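Local coordinates for type II secretion system protein H (Vibrio cholerae, PDB 4DQ9) that forms part of the pseudopilus tip complex of the type II secretion system, critical for recognising and binding secreted substrates such as toxins and proteases, at residues 11-16 with 40-45; 18-23 with 31-36; 55-58 with 62-65; 75-78 with 82-85; 130-133 with 139-142. All coordinates share one frame; numbering follows the deposited sequence.

Contact 1 (11-16 with 40-45); sequences QSFYQR and RRLTFL. With NA (sodium ion), chain C.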
# COMPACT_ATOMS: atom_id res chain seq x y z
N GLN A 11 22.11 13.12 0.17
CA GLN A 11 21.61 14.23 -0.70
C GLN A 11 20.76 13.64 -1.81
O GLN A 11 19.68 14.17 -2.15
CB GLN A 11 22.82 14.91 -1.26
CG GLN A 11 23.63 15.73 -0.33
CD GLN A 11 24.78 16.54 -1.13
OE1 GLN A 11 25.38 16.04 -2.09
NE2 GLN A 11 25.08 17.74 -0.71
N SER A 12 21.22 12.51 -2.35
CA SER A 12 20.50 11.86 -3.48
C SER A 12 19.13 11.46 -2.96
O SER A 12 18.09 11.73 -3.66
CB SER A 12 21.23 10.66 -4.03
OG SER A 12 20.39 9.73 -4.74
N PHE A 13 19.07 10.77 -1.82
CA PHE A 13 17.74 10.40 -1.29
C PHE A 13 16.83 11.61 -1.03
O PHE A 13 15.62 11.58 -1.34
CB PHE A 13 17.84 9.43 -0.13
CG PHE A 13 16.51 9.11 0.48
CD1 PHE A 13 15.67 8.30 -0.23
CD2 PHE A 13 16.09 9.59 1.67
CE1 PHE A 13 14.36 8.02 0.26
CE2 PHE A 13 14.85 9.22 2.22
CZ PHE A 13 14.00 8.46 1.49
N TYR A 14 17.37 12.67 -0.45
CA TYR A 14 16.64 13.88 -0.14
C TYR A 14 16.04 14.43 -1.40
O TYR A 14 14.86 14.77 -1.40
CB TYR A 14 17.54 14.86 0.52
CG TYR A 14 16.96 16.17 0.85
CD1 TYR A 14 16.06 16.27 1.91
CD2 TYR A 14 17.48 17.33 0.26
CE1 TYR A 14 15.56 17.49 2.25
CE2 TYR A 14 17.03 18.55 0.64
CZ TYR A 14 16.03 18.60 1.62
OH TYR A 14 15.51 19.79 2.08
N GLN A 15 16.83 14.51 -2.46
CA GLN A 15 16.39 15.11 -3.73
C GLN A 15 15.30 14.28 -4.32
O GLN A 15 14.31 14.85 -4.85
CB GLN A 15 17.51 15.19 -4.72
CG GLN A 15 18.62 16.12 -4.24
CD GLN A 15 19.87 16.12 -5.21
OE1 GLN A 15 20.13 15.15 -5.94
NE2 GLN A 15 20.62 17.23 -5.23
N ARG A 16 15.40 12.94 -4.15
CA ARG A 16 14.41 12.07 -4.76
C ARG A 16 13.12 12.10 -3.96
O ARG A 16 12.03 12.10 -4.56
CB ARG A 16 14.95 10.63 -4.86
CG ARG A 16 16.08 10.59 -5.89
CD ARG A 16 17.07 9.43 -5.59
NE ARG A 16 18.13 9.38 -6.63
CZ ARG A 16 17.88 8.89 -7.82
NH1 ARG A 16 16.70 8.41 -8.06
NH2 ARG A 16 18.83 8.80 -8.77
N ARG A 40 20.42 -2.81 0.68
CA ARG A 40 20.80 -1.40 0.67
C ARG A 40 20.16 -0.71 -0.56
O ARG A 40 20.81 0.10 -1.20
CB ARG A 40 22.32 -1.25 0.70
CG ARG A 40 22.98 -2.07 1.87
CD ARG A 40 24.48 -2.26 1.85
NE ARG A 40 24.97 -2.96 0.65
CZ ARG A 40 25.60 -2.37 -0.38
NH1 ARG A 40 25.97 -1.10 -0.32
NH2 ARG A 40 25.93 -3.06 -1.47
N ARG A 41 18.90 -1.00 -0.81
CA ARG A 41 18.23 -0.50 -1.99
C ARG A 41 17.08 0.41 -1.62
O ARG A 41 16.39 0.14 -0.58
CB ARG A 41 17.74 -1.70 -2.78
CG ARG A 41 17.48 -1.29 -4.19
CD ARG A 41 17.31 -2.51 -5.13
NE ARG A 41 18.41 -3.44 -5.04
CZ ARG A 41 18.27 -4.74 -5.32
NH1 ARG A 41 17.09 -5.24 -5.72
NH2 ARG A 41 19.32 -5.54 -5.21
N LEU A 42 16.81 1.43 -2.46
CA LEU A 42 15.65 2.25 -2.24
C LEU A 42 14.95 2.17 -3.57
O LEU A 42 15.58 2.39 -4.66
CB LEU A 42 16.10 3.67 -1.94
CG LEU A 42 16.93 3.86 -0.66
CD1 LEU A 42 17.66 5.26 -0.68
CD2 LEU A 42 15.94 3.62 0.51
N THR A 43 13.64 1.93 -3.50
CA THR A 43 12.87 1.91 -4.79
C THR A 43 11.70 2.89 -4.71
O THR A 43 11.05 2.97 -3.68
CB THR A 43 12.27 0.52 -4.97
OG1 THR A 43 13.36 -0.43 -4.89
CG2 THR A 43 11.56 0.33 -6.40
N PHE A 44 11.47 3.61 -5.82
CA PHE A 44 10.54 4.74 -5.84
C PHE A 44 9.35 4.29 -6.66
O PHE A 44 9.50 3.98 -7.82
CB PHE A 44 11.26 5.96 -6.41
CG PHE A 44 12.47 6.34 -5.55
CD1 PHE A 44 12.32 7.16 -4.47
CD2 PHE A 44 13.73 5.87 -5.91
CE1 PHE A 44 13.42 7.49 -3.65
CE2 PHE A 44 14.83 6.21 -5.06
CZ PHE A 44 14.61 6.98 -3.97
N LEU A 45 8.21 4.17 -5.99
CA LEU A 45 6.99 3.50 -6.50
C LEU A 45 5.82 4.48 -6.69
O LEU A 45 5.74 5.53 -6.05
CB LEU A 45 6.54 2.47 -5.48
CG LEU A 45 7.61 1.44 -5.15
CD1 LEU A 45 7.20 0.61 -3.93
CD2 LEU A 45 7.89 0.52 -6.34
NA NA C . 14.02 -1.03 -2.42

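Contact 2 (18-23 with 31-36); sequences LLLNEE and FGVRID. With NA (sodium ion), chain C.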
# COMPACT_ATOMS: atom_id res chain seq x y z
N LEU A 18 12.01 14.66 -2.19
CA LEU A 18 11.40 15.97 -2.42
C LEU A 18 10.68 15.89 -3.73
O LEU A 18 9.53 16.38 -3.89
CB LEU A 18 12.46 17.05 -2.40
CG LEU A 18 12.97 17.64 -1.10
CD1 LEU A 18 13.73 19.02 -1.43
CD2 LEU A 18 12.00 17.95 -0.12
N LEU A 19 11.33 15.30 -4.75
CA LEU A 19 10.77 15.22 -6.08
C LEU A 19 9.45 14.46 -6.08
O LEU A 19 8.43 14.87 -6.71
CB LEU A 19 11.76 14.61 -7.07
CG LEU A 19 11.39 14.80 -8.51
CD1 LEU A 19 12.62 14.84 -9.50
CD2 LEU A 19 10.52 13.60 -8.86
N LEU A 20 9.42 13.33 -5.36
CA LEU A 20 8.22 12.49 -5.36
C LEU A 20 7.11 13.23 -4.60
O LEU A 20 5.96 13.11 -5.04
CB LEU A 20 8.38 11.22 -4.53
CG LEU A 20 8.84 9.88 -5.06
CD1 LEU A 20 8.71 8.74 -3.90
CD2 LEU A 20 8.35 9.54 -6.47
N ASN A 21 7.40 13.97 -3.53
CA ASN A 21 6.43 14.75 -2.75
C ASN A 21 5.79 15.80 -3.67
O ASN A 21 4.57 15.92 -3.79
CB ASN A 21 7.06 15.37 -1.52
CG ASN A 21 6.17 16.30 -0.81
OD1 ASN A 21 5.04 15.94 -0.36
ND2 ASN A 21 6.66 17.51 -0.60
N GLU A 22 6.64 16.49 -4.41
CA GLU A 22 6.22 17.46 -5.44
C GLU A 22 5.35 16.83 -6.53
O GLU A 22 4.32 17.37 -6.84
CB GLU A 22 7.49 18.06 -6.01
CG GLU A 22 7.37 19.11 -7.13
CD GLU A 22 8.73 19.69 -7.50
OE1 GLU A 22 9.80 19.05 -7.35
OE2 GLU A 22 8.73 20.77 -8.06
N GLU A 23 5.72 15.61 -6.98
CA GLU A 23 5.00 14.92 -8.02
C GLU A 23 3.62 14.58 -7.51
O GLU A 23 2.61 14.74 -8.23
CB GLU A 23 5.71 13.69 -8.52
CG GLU A 23 5.18 13.22 -9.83
CD GLU A 23 5.54 14.08 -10.99
OE1 GLU A 23 6.49 14.94 -11.02
OE2 GLU A 23 4.88 13.84 -11.96
N PHE A 31 2.60 8.18 -4.39
CA PHE A 31 3.90 7.54 -4.56
C PHE A 31 4.38 6.95 -3.25
O PHE A 31 3.69 7.04 -2.27
CB PHE A 31 4.89 8.58 -5.13
CG PHE A 31 4.49 9.08 -6.49
CD1 PHE A 31 3.61 10.18 -6.65
CD2 PHE A 31 4.94 8.46 -7.66
CE1 PHE A 31 3.24 10.63 -7.88
CE2 PHE A 31 4.53 8.90 -8.89
CZ PHE A 31 3.72 9.97 -9.04
N GLY A 32 5.51 6.29 -3.28
CA GLY A 32 5.98 5.67 -2.09
C GLY A 32 7.46 5.32 -2.24
O GLY A 32 7.97 5.28 -3.35
N VAL A 33 8.13 5.00 -1.11
CA VAL A 33 9.50 4.56 -1.16
C VAL A 33 9.57 3.22 -0.39
O VAL A 33 9.02 3.08 0.70
CB VAL A 33 10.48 5.52 -0.51
CG1 VAL A 33 11.83 4.86 -0.49
CG2 VAL A 33 10.43 6.85 -1.14
N ARG A 34 10.09 2.17 -1.06
CA ARG A 34 10.40 0.90 -0.40
C ARG A 34 11.88 0.87 -0.01
O ARG A 34 12.73 1.21 -0.87
CB ARG A 34 10.03 -0.28 -1.24
CG ARG A 34 10.14 -1.52 -0.33
CD ARG A 34 9.68 -2.70 -0.95
NE ARG A 34 10.68 -3.01 -1.97
CZ ARG A 34 10.47 -3.02 -3.28
NH1 ARG A 34 9.30 -2.71 -3.80
NH2 ARG A 34 11.51 -3.30 -4.06
N ILE A 35 12.19 0.72 1.29
CA ILE A 35 13.53 0.60 1.73
C ILE A 35 13.83 -0.89 2.00
O ILE A 35 13.09 -1.55 2.73
CB ILE A 35 13.63 1.38 3.07
CG1 ILE A 35 13.11 2.82 2.95
CG2 ILE A 35 15.11 1.33 3.60
CD1 ILE A 35 12.89 3.58 4.30
N ASP A 36 14.92 -1.42 1.43
CA ASP A 36 15.35 -2.81 1.61
C ASP A 36 16.72 -2.75 2.28
O ASP A 36 17.72 -2.51 1.67
CB ASP A 36 15.38 -3.52 0.30
CG ASP A 36 13.92 -3.67 -0.39
OD1 ASP A 36 12.90 -4.04 0.31
OD2 ASP A 36 13.78 -3.65 -1.70
NA NA C . 14.02 -1.03 -2.42

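Contact 3 (55-58 with 62-65); sequences KWQN and TNQT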
# COMPACT_ATOMS: atom_id res chain seq x y z
N LYS A 55 7.14 0.21 -9.89
CA LYS A 55 8.22 1.18 -10.00
C LYS A 55 7.80 2.40 -10.89
O LYS A 55 7.14 2.24 -11.94
CB LYS A 55 9.50 0.54 -10.56
CG LYS A 55 10.09 -0.55 -9.75
CD LYS A 55 11.33 -1.09 -10.50
CE LYS A 55 11.92 -2.21 -9.72
NZ LYS A 55 12.98 -2.80 -10.61
N TRP A 56 8.12 3.60 -10.47
CA TRP A 56 7.64 4.80 -11.23
C TRP A 56 8.52 5.00 -12.45
O TRP A 56 9.62 5.54 -12.32
CB TRP A 56 7.63 6.03 -10.31
CG TRP A 56 7.14 7.26 -10.93
CD1 TRP A 56 6.12 7.36 -11.85
CD2 TRP A 56 7.66 8.60 -10.79
NE1 TRP A 56 5.98 8.65 -12.27
CE2 TRP A 56 6.89 9.44 -11.62
CE3 TRP A 56 8.68 9.18 -10.03
CZ2 TRP A 56 7.11 10.82 -11.69
CZ3 TRP A 56 8.89 10.57 -10.14
CH2 TRP A 56 8.11 11.34 -10.95
N GLN A 57 7.97 4.75 -13.63
CA GLN A 57 8.79 5.02 -14.85
C GLN A 57 8.53 6.44 -15.26
O GLN A 57 7.39 6.87 -15.37
CB GLN A 57 8.60 3.96 -15.94
CG GLN A 57 8.90 2.63 -15.31
CD GLN A 57 9.31 1.58 -16.26
OE1 GLN A 57 10.15 1.82 -17.16
NE2 GLN A 57 8.73 0.37 -16.08
N ASN A 58 9.60 7.23 -15.35
CA ASN A 58 9.41 8.63 -15.49
C ASN A 58 10.62 9.24 -16.13
O ASN A 58 11.67 8.57 -16.20
CB ASN A 58 9.13 9.26 -14.16
CG ASN A 58 10.39 9.28 -13.28
OD1 ASN A 58 11.12 10.27 -13.29
ND2 ASN A 58 10.68 8.18 -12.59
N THR A 62 15.81 8.14 -12.00
CA THR A 62 15.76 6.71 -11.89
C THR A 62 14.91 6.31 -10.69
O THR A 62 14.78 7.07 -9.72
CB THR A 62 17.15 6.10 -11.70
OG1 THR A 62 17.78 6.73 -10.60
CG2 THR A 62 18.01 6.35 -12.94
N ASN A 63 14.33 5.13 -10.76
CA ASN A 63 13.40 4.68 -9.74
C ASN A 63 13.95 3.62 -8.75
O ASN A 63 13.20 3.14 -7.96
CB ASN A 63 12.09 4.22 -10.39
CG ASN A 63 12.31 3.05 -11.35
OD1 ASN A 63 13.04 2.11 -11.08
ND2 ASN A 63 11.64 3.09 -12.50
N GLN A 64 15.22 3.26 -8.82
CA GLN A 64 15.83 2.37 -7.87
C GLN A 64 17.27 2.81 -7.69
O GLN A 64 17.96 3.08 -8.69
CB GLN A 64 15.80 0.95 -8.39
CG GLN A 64 16.00 0.00 -7.28
CD GLN A 64 15.56 -1.38 -7.62
OE1 GLN A 64 14.62 -1.97 -7.00
NE2 GLN A 64 16.24 -1.94 -8.56
N THR A 65 17.70 2.92 -6.47
CA THR A 65 19.14 3.22 -6.19
C THR A 65 19.69 2.16 -5.22
O THR A 65 18.97 1.65 -4.38
CB THR A 65 19.40 4.62 -5.66
OG1 THR A 65 18.70 4.77 -4.44
CG2 THR A 65 18.94 5.71 -6.67
O HOH W 1 14.26 0.03 -12.09

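Contact 4 (75-78 with 82-85); sequences FELG and WQKD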
# COMPACT_ATOMS: atom_id res chain seq x y z
N PHE A 75 16.63 2.55 8.94
CA PHE A 75 15.51 3.47 9.00
C PHE A 75 14.68 3.17 10.30
O PHE A 75 14.73 2.05 10.84
CB PHE A 75 14.61 3.50 7.77
CG PHE A 75 13.68 2.34 7.60
CD1 PHE A 75 14.16 1.09 7.19
CD2 PHE A 75 12.31 2.52 7.77
CE1 PHE A 75 13.33 -0.02 7.01
CE2 PHE A 75 11.43 1.41 7.62
CZ PHE A 75 11.96 0.12 7.26
N GLU A 76 13.95 4.20 10.69
CA GLU A 76 13.02 4.21 11.83
C GLU A 76 11.72 4.75 11.26
O GLU A 76 11.74 5.69 10.41
CB GLU A 76 13.46 5.17 12.96
CG GLU A 76 14.62 4.80 13.72
CD GLU A 76 15.21 5.90 14.52
OE1 GLU A 76 15.14 7.11 14.16
OE2 GLU A 76 15.80 5.52 15.53
N LEU A 77 10.60 4.16 11.67
CA LEU A 77 9.27 4.76 11.46
C LEU A 77 8.75 5.42 12.65
O LEU A 77 8.65 4.80 13.70
CB LEU A 77 8.25 3.65 11.10
CG LEU A 77 8.69 2.90 9.84
CD1 LEU A 77 7.81 1.67 9.51
CD2 LEU A 77 8.69 3.76 8.62
N GLY A 78 8.45 6.70 12.48
CA GLY A 78 7.87 7.51 13.52
C GLY A 78 8.84 7.50 14.69
O GLY A 78 10.04 7.68 14.50
N TRP A 82 15.21 1.36 15.28
CA TRP A 82 15.88 1.09 13.98
C TRP A 82 15.44 -0.28 13.49
O TRP A 82 15.26 -1.23 14.28
CB TRP A 82 17.43 1.14 14.06
CG TRP A 82 17.97 2.48 14.40
CD1 TRP A 82 18.48 2.92 15.61
CD2 TRP A 82 18.04 3.59 13.51
NE1 TRP A 82 18.92 4.20 15.48
CE2 TRP A 82 18.64 4.64 14.20
CE3 TRP A 82 17.71 3.80 12.16
CZ2 TRP A 82 18.86 5.89 13.57
CZ3 TRP A 82 17.89 5.00 11.58
CH2 TRP A 82 18.46 6.05 12.27
N GLN A 83 15.22 -0.40 12.18
CA GLN A 83 14.66 -1.58 11.56
C GLN A 83 15.64 -2.70 11.27
O GLN A 83 15.26 -3.89 11.30
CB GLN A 83 13.90 -1.21 10.30
CG GLN A 83 12.67 -0.38 10.69
CD GLN A 83 11.39 -1.15 10.87
OE1 GLN A 83 11.26 -2.31 10.50
NE2 GLN A 83 10.37 -0.46 11.35
N LYS A 84 16.88 -2.35 10.99
CA LYS A 84 17.84 -3.36 10.56
C LYS A 84 18.25 -4.20 11.78
O LYS A 84 18.54 -3.65 12.85
CB LYS A 84 19.04 -2.65 9.89
CG LYS A 84 20.02 -3.65 9.22
CD LYS A 84 21.07 -2.99 8.34
CE LYS A 84 21.82 -4.03 7.46
NZ LYS A 84 23.10 -3.43 6.98
N ASP A 85 18.40 -5.52 11.58
CA ASP A 85 18.91 -6.40 12.65
C ASP A 85 20.44 -6.32 12.67
O ASP A 85 21.04 -5.65 11.87
CB ASP A 85 18.37 -7.82 12.48
CG ASP A 85 18.81 -8.49 11.25
OD1 ASP A 85 19.99 -8.60 10.97
OD2 ASP A 85 17.94 -9.02 10.53
O HOH W 2 10.78 1.87 13.41

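Contact 5 (130-133 with 139-142); sequences IFPK and EQWR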
# COMPACT_ATOMS: atom_id res chain seq x y z
N ILE A 130 22.25 6.93 6.54
CA ILE A 130 23.23 6.35 5.56
C ILE A 130 24.59 6.61 6.16
O ILE A 130 24.92 7.73 6.47
CB ILE A 130 23.11 6.91 4.15
CG1 ILE A 130 21.70 6.66 3.49
CG2 ILE A 130 24.24 6.34 3.11
CD1 ILE A 130 21.36 7.45 2.22
N PHE A 131 25.37 5.59 6.21
CA PHE A 131 26.58 5.61 6.99
C PHE A 131 27.58 4.52 6.63
O PHE A 131 27.25 3.51 6.08
CB PHE A 131 26.28 5.52 8.46
CG PHE A 131 25.40 4.36 8.81
CD1 PHE A 131 24.03 4.45 8.67
CD2 PHE A 131 25.92 3.12 9.21
CE1 PHE A 131 23.18 3.43 8.99
CE2 PHE A 131 25.08 2.04 9.53
CZ PHE A 131 23.71 2.15 9.38
N PRO A 132 28.85 4.76 6.94
CA PRO A 132 29.84 3.80 6.55
C PRO A 132 29.67 2.48 7.34
O PRO A 132 29.37 2.43 8.60
CB PRO A 132 31.16 4.45 6.97
CG PRO A 132 30.86 5.86 6.89
CD PRO A 132 29.47 6.00 7.41
N LYS A 133 29.96 1.40 6.62
CA LYS A 133 30.02 0.01 7.26
C LYS A 133 30.97 0.04 8.46
O LYS A 133 32.02 0.60 8.36
CB LYS A 133 30.38 -1.09 6.26
CG LYS A 133 30.29 -2.48 6.74
CD LYS A 133 30.68 -3.50 5.62
CE LYS A 133 29.99 -3.31 4.32
NZ LYS A 133 30.68 -4.12 3.26
N GLU A 139 22.87 9.34 14.68
CA GLU A 139 23.58 10.58 14.49
C GLU A 139 24.41 10.55 13.23
O GLU A 139 25.58 10.92 13.22
CB GLU A 139 24.49 10.78 15.70
CG GLU A 139 23.79 11.18 16.99
CD GLU A 139 24.77 12.04 17.80
OE1 GLU A 139 25.85 11.53 18.25
OE2 GLU A 139 24.48 13.25 17.92
N GLN A 140 23.83 10.06 12.13
CA GLN A 140 24.54 9.94 10.82
C GLN A 140 23.90 10.87 9.81
O GLN A 140 22.91 11.55 10.15
CB GLN A 140 24.46 8.46 10.33
CG GLN A 140 25.22 7.46 11.17
CD GLN A 140 26.74 7.57 11.11
OE1 GLN A 140 27.29 8.34 10.37
NE2 GLN A 140 27.42 6.69 11.83
N TRP A 141 24.42 10.95 8.59
CA TRP A 141 23.70 11.69 7.54
C TRP A 141 22.34 10.98 7.49
O TRP A 141 22.25 9.76 7.43
CB TRP A 141 24.44 11.56 6.20
CG TRP A 141 25.56 12.53 6.11
CD1 TRP A 141 26.90 12.30 6.23
CD2 TRP A 141 25.41 13.91 5.82
NE1 TRP A 141 27.58 13.48 6.08
CE2 TRP A 141 26.68 14.49 5.85
CE3 TRP A 141 24.28 14.73 5.59
CZ2 TRP A 141 26.86 15.84 5.64
CZ3 TRP A 141 24.44 16.04 5.42
CH2 TRP A 141 25.73 16.62 5.44
N ARG A 142 21.31 11.79 7.44
CA ARG A 142 19.94 11.27 7.54
C ARG A 142 18.97 12.21 6.87
O ARG A 142 19.20 13.40 6.71
CB ARG A 142 19.55 11.00 8.98
CG ARG A 142 19.52 12.10 9.85
CD ARG A 142 19.55 11.64 11.35
NE ARG A 142 19.49 12.83 12.22
CZ ARG A 142 20.53 13.60 12.54
NH1 ARG A 142 21.75 13.33 12.14
NH2 ARG A 142 20.37 14.66 13.35
O HOH W 3 26.82 9.20 7.81

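Contact 1 (11-16 with 40-45)
Phe13 and Arg16 of the helix lie against Leu42 and Phe44 of the sheet, the helix-on-sheet packing of the pseudopilin fold, in which helix 2-27 covers an antiparallel sheet. The segment axes run almost parallel, 12° apart and 11.1 Å from each other at closest approach, so the gap is bridged by side chains alone. The inner part is apolar and buried. With CG anti to the backbone N, the ring of Phe13 swings out from the helix toward the strand, and its CD1 meets Leu42 CD1 at 3.7 Å, the two side chains crossing nearly at a right angle. The same ring reaches Phe44 more loosely, Phe13 CE1 to Phe44 CE1 at 4.1 Å. Phe126 and Leu128 of strand 126-132 also touch Phe13, which therefore sits where the helix meets both sheets.

The outer part is formed by Arg16, which is partly exposed. Its aliphatic chain, extended from CG to NE, packs just as closely across the end of the Phe44 ring: CB lies 3.7 Å from Phe44 CE1, and CD is 3.8 Å from Phe44 CZ. The polar end leads on to the more exposed side, the guanidinium plane turned 30° from that of the phenyl group, and NH1 bonds to the carbonyl oxygen of Thr62. Thr43 belongs to the other face of the strand, where it binds a sodium ion together with Asp36. Back on the helix, Arg16 NE donates to Ser12 OG at 3.0 Å, a bent bond of 138° with the hydroxyl oxygen tilted from the guanidinium plane.

Contact 2 (18-23 with 31-36)
Leu20 and Glu23, near the end of helix 2-27, pack on Phe31 and Val33 of strand 31-36, which returns beneath the helix as the first strand of the pseudopilin sheet. The short segments run nearly antiparallel, at 155°, with axes 8.8 Å apart.

Apolar contacts carry most of the interface. The two methyl groups of Leu20 divide the work: CD2 rests 3.8 Å from Phe31 CD2, while CD1 reaches along the strand to Val33 CG2, also at 3.8 Å. Leu20 CD1 additionally comes within 3.6 Å of Gly32 O. Beside Leu20, Glu23 offers its methylene carbons, CG lying 3.6 Å from Phe31 CZ. Trp56 meets Phe31 edge-to-face and also touches Leu20 and Glu23, joining strand 54-66 to this cluster.

Charged interactions fall into two groups. On the helix, the Glu23 chain bends at chi2 (72°), its carboxylate plane stands 85° from the Phe31 ring, and OE1 forms a salt bridge with Lys60. The second group lies at the far end of the strand. Arg34 grips Asp36 side-on through NE and NH2, both directed to OD2 on its syn side, and NH1 makes a salt bridge with Glu110. The same carboxylate oxygen is a sodium ligand, with Thr43 as the other protein ligand. The positive groups around it would probably stabilise its negative charge. Asp36 OD2 lies 2.7 Å from the sodium ion.

Contact 3 (55-58 with 62-65)
With chi1 at 61°, the CG of Asn63 is wedged between its backbone N and carbonyl carbon, and the amide is thereby set against the backbone of Trp56. Its ND2 donates to Trp56 O at 3.2 Å with an angle of 158°. The acceptor lies close to the Asn63 amide plane, whereas the donor stands well above the plane of the Trp56 carbonyl. Asn58 ND2 reaches the same oxygen, Trp56 O, from the opposite face at 2.9 Å, so one carbonyl is held by two amides.

Lys55, extended beyond CG, passes across Asn63 almost at right angles; its CB is 3.8 Å from Asn63 CG, and its CD is 3.7 Å from Asn63 OD1. A water accepts a weak bond from Lys55 NZ and donates to Asn63 OD1 at 2.6 Å, using the other end of the amide. Farther along, Lys55 CE packs 3.8 Å from Gln64 OE1, an oxygen hydrogen-bonded to Thr43.

The contact spans the protruding loop that interrupts strand 54-66, and Lys55 also belongs to a sodium site with Gln54 and Glu110. Asn63 ND2 ties the two sides of the excursion directly, OD1 adds a weaker link through water, and together these bonds fix the rotation of the amide.

Contact 4 (75-78 with 82-85)
Glu76 and Trp82 bring the two backbones closest, their CA atoms 4.7 Å apart, where the chain turns back after strand 71-77, an edge strand of the second antiparallel sheet of this pseudopilin. Segment 82-85 comes alongside that strand without forming a regular strand itself. A single direct backbone hydrogen bond joins them: Gln83 N donates to Phe75 O at 2.8 Å, approaching nearly along the C=O axis although the bond is bent at the hydrogen. The same carbonyl, Phe75 O, receives a CA-H...O contact from Trp82 CA at 3.5 Å.

Two flat stacks form on this frame. Glu76 lies over one face of the Trp82 indole, its CG 3.7 Å from the centroid of the six-membered ring in a CH-pi contact, and its carboxylate only 18° from parallel to the ring. Glu76 OE2 sits over the CE2-NE1 side of the indole, 3.3 Å from Trp82 CE2. It is not bonded to the indole nitrogen, which donates instead to Asp138 OD1, in the turn between strands 126-132 and 141-145.

In the second stack, the Gln83 chain folds at chi2 (-94°) and lays its amide almost parallel to the Phe75 ring, 9° apart. CG is over the ring face, 3.7 Å from the Phe75 centroid. Ile35 of the first sheet and Leu128 also touch the Phe75 side chain. The amide end of Gln83 turns toward Leu77, and a water accepts from both Gln83 NE2 at 3.1 Å and Leu77 N.

Contact 5 (130-133 with 139-142)
Ile130 begins the contact with its backbone: its N donates to Trp141 O at 3.0 Å and 163°, the direct hydrogen bond between these segments of the antiparallel beta hairpin formed by strands 126-132 and 141-145. The return bond is replaced by a water, which donates to Ile130 O at 2.8 Å and accepts from Trp141 N at 3.1 Å. The side chain of Ile130 faces helix 2-27, where it touches Ser9. Trp141 starts on the same face, but its indole leads away, against Lys7 and Ala10 of the helix.

At Phe131 the side chains take over. Its CB lies 3.4 Å from Gln140 CD and 3.5 Å from Gln140 CG, so the glutamine crosses the root of the phenylalanine at about a right angle. Because CG of Phe131 stands between the backbone N and carbonyl carbon (chi1 53°), the ring itself leads away toward Pro137 and Asp74. Gln140 folds at chi2 (-69°), bringing its amide back over Phe131 CB.

Pro132 adds a looser contact, its CD 4.4 Å from Gln140 OE1. That oxygen accepts from the same bridging water, 2.7 Å away, while Gln140 NE2 bonds to Glu136 O and Gln135 OE1 in the connecting loop. Arg142 NH1 in turn holds Gln140 O. The glutamine is therefore fixed at both ends of its amide and at its carbonyl, and the water links two backbone groups with one side chain where the strands open toward the turn.

How the contacts relate
Contacts 1, 2 and 3 cluster around the first sheet, their centres about 7 to 10 Å apart. Contacts 1 and 2 share helix 2-27 and neighbouring strands 41-48 and 31-36, with contact 2 nested inside the loop closed by contact 1; Asp36 and Thr43 bring both to one sodium ion. Contact 3 follows on strand 54-66, next to 41-48. Contacts 4 and 5 come later and belong to the second sheet, their centres about 13 Å from each other and about 23 Å from that of contact 3. Ile35 packing on Phe75 links contacts 2 and 4, so the two sheets meet side chain to side chain within one compact pseudopilin domain.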